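Local atomic coordinates of purine nucleoside phosphorylase YlmD (Geobacillus stearothermophilus, PDB entry 6T1B), a protein that catalyses phosphorolysis of adenosine, inosine and S-methyl-5'-thioadenosine to the free base and a ribose 1-phosphate, and also deaminates adenosine. Residues C76-V88 with H143-M157. Sequence-based numbering, arbitrary orientation. Where two conformers were deposited one is given.
Sequences CCEQVHGADIQKV and HAGWRGTAGGIAGHM. With NOS (inosine), chain B.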
loop_
_atom_site.group_PDB
_atom_site.type_symbol
_atom_site.label_atom_id
_atom_site.label_comp_id
_atom_site.label_asym_id
_atom_site.label_seq_id
_atom_site.Cartn_x
_atom_site.Cartn_y
_atom_site.Cartn_z
ATOM N N CYS A 76 1.310 -11.086 5.787
ATOM C CA CYS A 76 0.116 -10.361 5.403
ATOM C C CYS A 76 -0.664 -9.986 6.658
ATOM O O CYS A 76 -0.484 -10.578 7.738
ATOM C CB CYS A 76 -0.758 -11.245 4.505
ATOM S SG CYS A 76 0.047 -11.716 2.941
ATOM N N CYS A 77 -1.580 -9.041 6.489
ATOM C CA CYS A 77 -2.448 -8.610 7.577
ATOM C C CYS A 77 -3.897 -8.528 7.125
ATOM O O CYS A 77 -4.214 -8.585 5.939
ATOM C CB CYS A 77 -1.975 -7.285 8.177
ATOM S SG CYS A 77 -1.943 -5.872 7.071
ATOM N N GLU A 78 -4.783 -8.442 8.113
ATOM C CA GLU A 78 -6.208 -8.548 7.851
ATOM C C GLU A 78 -6.728 -7.383 7.034
ATOM O O GLU A 78 -7.675 -7.555 6.259
ATOM C CB GLU A 78 -6.971 -8.613 9.163
ATOM C CG GLU A 78 -8.426 -8.890 8.998
ATOM C CD GLU A 78 -9.164 -8.993 10.335
ATOM O OE1 GLU A 78 -10.411 -9.256 10.282
ATOM O OE2 GLU A 78 -8.563 -8.850 11.421
ATOM N N GLN A 79 -6.175 -6.186 7.221
ATOM C CA GLN A 79 -6.588 -4.973 6.503
ATOM C C GLN A 79 -8.052 -4.624 6.769
ATOM O O GLN A 79 -8.921 -4.733 5.904
ATOM C CB GLN A 79 -6.269 -5.068 5.009
ATOM C CG GLN A 79 -4.784 -5.202 4.739
ATOM C CD GLN A 79 -4.404 -5.248 3.269
ATOM O OE1 GLN A 79 -3.695 -6.144 2.831
ATOM N NE2 GLN A 79 -4.829 -4.240 2.520
ATOM N N VAL A 80 -8.286 -4.137 7.988
ATOM C CA VAL A 80 -9.628 -3.828 8.455
ATOM C C VAL A 80 -10.048 -2.386 8.227
ATOM O O VAL A 80 -11.105 -1.968 8.719
ATOM C CB VAL A 80 -9.809 -4.212 9.940
ATOM C CG1 VAL A 80 -9.579 -5.705 10.105
ATOM C CG2 VAL A 80 -8.901 -3.380 10.845
ATOM N N HIS A 81 -9.247 -1.633 7.463
ATOM C CA HIS A 81 -9.512 -0.209 7.206
ATOM C C HIS A 81 -9.461 0.637 8.466
ATOM O O HIS A 81 -10.183 1.623 8.618
ATOM C CB HIS A 81 -10.818 0.008 6.435
ATOM C CG HIS A 81 -10.690 -0.264 4.983
ATOM N ND1 HIS A 81 -10.860 -1.520 4.445
ATOM C CD2 HIS A 81 -10.356 0.550 3.948
ATOM C CE1 HIS A 81 -10.667 -1.466 3.138
ATOM N NE2 HIS A 81 -10.359 -0.225 2.815
ATOM N N GLY A 82 -8.599 0.234 9.391
ATOM C CA GLY A 82 -8.223 1.038 10.506
ATOM C C GLY A 82 -6.832 1.628 10.344
ATOM O O GLY A 82 -6.257 1.668 9.250
ATOM N N ALA A 83 -6.285 2.087 11.464
ATOM C CA ALA A 83 -4.991 2.759 11.457
ATOM C C ALA A 83 -3.962 2.055 12.329
ATOM O O ALA A 83 -2.955 2.668 12.705
ATOM C CB ALA A 83 -5.148 4.223 11.851
ATOM N N ASP A 84 -4.162 0.781 12.645
ATOM C CA ASP A 84 -3.229 0.052 13.502
ATOM C C ASP A 84 -2.133 -0.609 12.658
ATOM O O ASP A 84 -2.327 -0.930 11.485
ATOM C CB ASP A 84 -4.003 -0.973 14.335
ATOM C CG ASP A 84 -4.792 -0.328 15.467
ATOM O OD1 ASP A 84 -4.206 0.484 16.234
ATOM O OD2 ASP A 84 -5.988 -0.630 15.600
ATOM N N ILE A 85 -0.963 -0.759 13.279
ATOM C CA ILE A 85 0.252 -1.212 12.611
ATOM C C ILE A 85 0.942 -2.196 13.541
ATOM O O ILE A 85 0.951 -2.002 14.761
ATOM C CB ILE A 85 1.188 -0.020 12.342
ATOM C CG1 ILE A 85 0.581 0.948 11.338
ATOM C CG2 ILE A 85 2.554 -0.504 11.881
ATOM C CD1 ILE A 85 1.313 2.277 11.262
ATOM N N GLN A 86 1.537 -3.245 12.974
ATOM C CA GLN A 86 2.240 -4.264 13.747
ATOM C C GLN A 86 3.670 -4.430 13.243
ATOM O O GLN A 86 3.885 -4.560 12.032
ATOM C CB GLN A 86 1.533 -5.616 13.609
ATOM C CG GLN A 86 1.940 -6.644 14.639
ATOM C CD GLN A 86 1.113 -6.513 15.902
ATOM O OE1 GLN A 86 -0.040 -6.944 15.949
ATOM N NE2 GLN A 86 1.679 -5.891 16.915
ATOM N N LYS A 87 4.626 -4.445 14.156
ATOM C CA LYS A 87 5.987 -4.847 13.836
ATOM C C LYS A 87 6.027 -6.361 13.717
ATOM O O LYS A 87 5.492 -7.078 14.578
ATOM C CB LYS A 87 6.924 -4.419 14.956
ATOM C CG LYS A 87 8.362 -4.855 14.748
ATOM C CD LYS A 87 9.258 -4.325 15.834
ATOM C CE LYS A 87 10.731 -4.705 15.622
ATOM N NZ LYS A 87 11.635 -3.946 16.536
ATOM N N VAL A 88 6.641 -6.857 12.643
ATOM C CA VAL A 88 6.763 -8.294 12.434
ATOM C C VAL A 88 8.208 -8.704 12.216
ATOM O O VAL A 88 9.075 -7.883 11.902
ATOM C CB VAL A 88 5.896 -8.772 11.252
ATOM C CG1 VAL A 88 4.423 -8.531 11.570
ATOM C CG2 VAL A 88 6.293 -8.045 9.960
ATOM N N HIS A 143 -1.723 0.460 4.339
ATOM C CA HIS A 143 -2.914 0.492 3.502
ATOM C C HIS A 143 -3.780 1.630 4.017
ATOM O O HIS A 143 -4.271 1.577 5.147
ATOM C CB HIS A 143 -3.607 -0.869 3.655
ATOM C CG HIS A 143 -5.040 -0.906 3.258
ATOM N ND1 HIS A 143 -6.054 -1.039 4.183
ATOM C CD2 HIS A 143 -5.640 -0.924 2.040
ATOM C CE1 HIS A 143 -7.214 -1.094 3.560
ATOM N NE2 HIS A 143 -6.994 -1.044 2.253
ATOM N N ALA A 144 -3.969 2.662 3.188
ATOM C CA ALA A 144 -4.720 3.840 3.595
ATOM C C ALA A 144 -5.827 4.165 2.607
ATOM O O ALA A 144 -5.599 4.837 1.600
ATOM C CB ALA A 144 -3.792 5.048 3.748
ATOM N N GLY A 145 -7.043 3.729 2.908
ATOM C CA GLY A 145 -8.226 4.308 2.321
ATOM C C GLY A 145 -8.637 5.518 3.123
ATOM O O GLY A 145 -7.894 6.021 3.969
ATOM N N TRP A 146 -9.853 6.008 2.868
ATOM C CA TRP A 146 -10.245 7.221 3.580
ATOM C C TRP A 146 -10.278 6.995 5.092
ATOM O O TRP A 146 -9.922 7.895 5.868
ATOM C CB TRP A 146 -11.557 7.810 3.033
ATOM C CG TRP A 146 -12.846 7.153 3.469
ATOM C CD1 TRP A 146 -13.562 6.229 2.785
ATOM C CD2 TRP A 146 -13.573 7.413 4.671
ATOM N NE1 TRP A 146 -14.681 5.874 3.489
ATOM C CE2 TRP A 146 -14.719 6.601 4.648
ATOM C CE3 TRP A 146 -13.367 8.259 5.761
ATOM C CZ2 TRP A 146 -15.651 6.604 5.672
ATOM C CZ3 TRP A 146 -14.302 8.260 6.783
ATOM C CH2 TRP A 146 -15.429 7.437 6.727
ATOM N N ARG A 147 -10.709 5.812 5.534
ATOM C CA ARG A 147 -10.850 5.582 6.969
ATOM C C ARG A 147 -9.486 5.525 7.649
ATOM O O ARG A 147 -9.277 6.145 8.709
ATOM C CB ARG A 147 -11.617 4.293 7.226
ATOM C CG ARG A 147 -13.050 4.367 6.835
ATOM C CD ARG A 147 -13.786 3.189 7.412
ATOM N NE ARG A 147 -15.109 3.087 6.826
ATOM C CZ ARG A 147 -16.210 3.602 7.352
ATOM N NH1 ARG A 147 -17.354 3.448 6.710
ATOM N NH2 ARG A 147 -16.168 4.262 8.505
ATOM N N GLY A 148 -8.548 4.795 7.053
ATOM C CA GLY A 148 -7.212 4.709 7.622
ATOM C C GLY A 148 -6.498 6.046 7.589
ATOM O O GLY A 148 -5.742 6.383 8.504
ATOM N N THR A 149 -6.735 6.829 6.536
ATOM C CA THR A 149 -6.181 8.180 6.467
ATOM C C THR A 149 -6.784 9.062 7.550
ATOM O O THR A 149 -6.068 9.809 8.226
ATOM C CB THR A 149 -6.428 8.766 5.075
ATOM O OG1 THR A 149 -5.845 7.911 4.076
ATOM C CG2 THR A 149 -5.791 10.127 4.925
ATOM N N ALA A 150 -8.096 8.962 7.761
ATOM C CA ALA A 150 -8.744 9.725 8.830
ATOM C C ALA A 150 -8.203 9.304 10.194
ATOM O O ALA A 150 -8.165 10.117 11.129
ATOM C CB ALA A 150 -10.261 9.523 8.770
ATOM N N GLY A 151 -7.783 8.045 10.323
ATOM C CA GLY A 151 -7.169 7.508 11.516
ATOM C C GLY A 151 -5.707 7.818 11.676
ATOM O O GLY A 151 -5.121 7.490 12.714
ATOM N N GLY A 152 -5.103 8.454 10.674
ATOM C CA GLY A 152 -3.711 8.842 10.772
ATOM C C GLY A 152 -2.713 7.716 10.617
ATOM O O GLY A 152 -1.638 7.758 11.227
ATOM N N ILE A 153 -3.002 6.714 9.790
ATOM C CA ILE A 153 -2.104 5.565 9.715
ATOM C C ILE A 153 -0.707 5.970 9.252
ATOM O O ILE A 153 0.298 5.429 9.725
ATOM C CB ILE A 153 -2.718 4.441 8.857
ATOM C CG1 ILE A 153 -1.940 3.161 9.092
ATOM C CG2 ILE A 153 -2.788 4.809 7.391
ATOM C CD1 ILE A 153 -2.514 1.925 8.436
ATOM N N ALA A 154 -0.618 6.908 8.309
ATOM C CA ALA A 154 0.692 7.282 7.784
ATOM C C ALA A 154 1.569 7.871 8.882
ATOM O O ALA A 154 2.737 7.497 9.037
ATOM C CB ALA A 154 0.522 8.283 6.646
ATOM N N GLY A 155 1.032 8.819 9.648
ATOM C CA GLY A 155 1.799 9.393 10.736
ATOM C C GLY A 155 2.037 8.419 11.873
ATOM O O GLY A 155 3.019 8.549 12.614
ATOM N N HIS A 156 1.136 7.452 12.052
ATOM C CA HIS A 156 1.326 6.432 13.079
ATOM C C HIS A 156 2.567 5.596 12.785
ATOM O O HIS A 156 3.331 5.281 13.704
ATOM C CB HIS A 156 0.063 5.568 13.159
ATOM C CG HIS A 156 0.037 4.600 14.302
ATOM N ND1 HIS A 156 0.489 4.908 15.567
ATOM C CD2 HIS A 156 -0.444 3.337 14.378
ATOM C CE1 HIS A 156 0.320 3.863 16.361
ATOM N NE2 HIS A 156 -0.237 2.894 15.662
ATOM N N MET A 157 2.815 5.270 11.513
ATOM C CA MET A 157 4.035 4.531 11.184
ATOM C C MET A 157 5.259 5.342 11.603
ATOM O O MET A 157 6.192 4.828 12.247
ATOM C CB MET A 157 4.097 4.266 9.677
ATOM C CG MET A 157 5.267 3.382 9.256
ATOM S SD MET A 157 5.093 1.630 9.651
ATOM C CE MET A 157 3.857 1.129 8.426
HETATM N N9 NOS B . -9.190 -8.080 0.824
HETATM C C4 NOS B . -7.999 -8.413 1.354
HETATM N N3 NOS B . -7.102 -7.762 2.338
HETATM C C2 NOS B . -5.889 -8.421 2.730
HETATM N N1 NOS B . -5.522 -9.699 2.187
HETATM C C6 NOS B . -6.339 -10.364 1.245
HETATM O O6 NOS B . -5.970 -11.424 0.818
HETATM C C5 NOS B . -7.636 -9.634 0.840
HETATM N N7 NOS B . -8.551 -9.981 -0.010
HETATM C C8 NOS B . -9.511 -9.060 -0.028
HETATM C "C5'" NOS B . -7.705 -4.045 0.903
HETATM O "O5'" NOS B . -7.606 -2.986 -0.046
HETATM C "C4'" NOS B . -9.121 -4.556 0.996
HETATM O "O4'" NOS B . -9.187 -5.834 0.324
HETATM C "C1'" NOS B . -9.820 -6.788 1.151
HETATM C "C2'" NOS B . -9.668 -6.288 2.585
HETATM O "O2'" NOS B . -10.747 -6.747 3.388
HETATM C "C3'" NOS B . -9.666 -4.768 2.410
HETATM O "O3'" NOS B . -11.016 -4.277 2.470
HETATM O O HOH W 1 -6.595 1.456 6.565
HETATM O O HOH W 2 -1.244 0.282 16.110
#
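H81 and H143 meet in a T-shaped stack at the catalytic zinc site of this YfiH/LACC1-family enzyme. The edge of H143 points into the face of H81, centroids 4.5 Å apart and planes at 74°, with CE1 over the ring centre. Both imidazoles bind the zinc, and C126 completes the protein ligands. H143 CG lies anti to the backbone N (chi1 161°), which sets CE1 over the H81 ring; D108 takes a hydrogen bond from its ND1. Q79 lays its NE2 over a face of H143, 3.4 Å from CG, while its OE1 is bonded to C122 N. Inosine O3' sits in the plane of H81 at its edge, and O5' is 3.1 Å from H143 NE2. With an alanine at H81 the zinc loses one of its protein ligands and would probably be held less firmly, the edge of H143 left without the ring face it packs against.

Farther along, water joins the backbones, donating to both G82 O and H143 O. Apolar packing follows: A83 CB lies against I153 CB, and I85 CD1 lies 3.8 Å from M157 CB, seating strand 85-87 beside helix 153-163. Beside this packing, a second water connects D84 OD1, I85 N and H156 NE2, lying in the imidazole plane 2.8 Å from NE2.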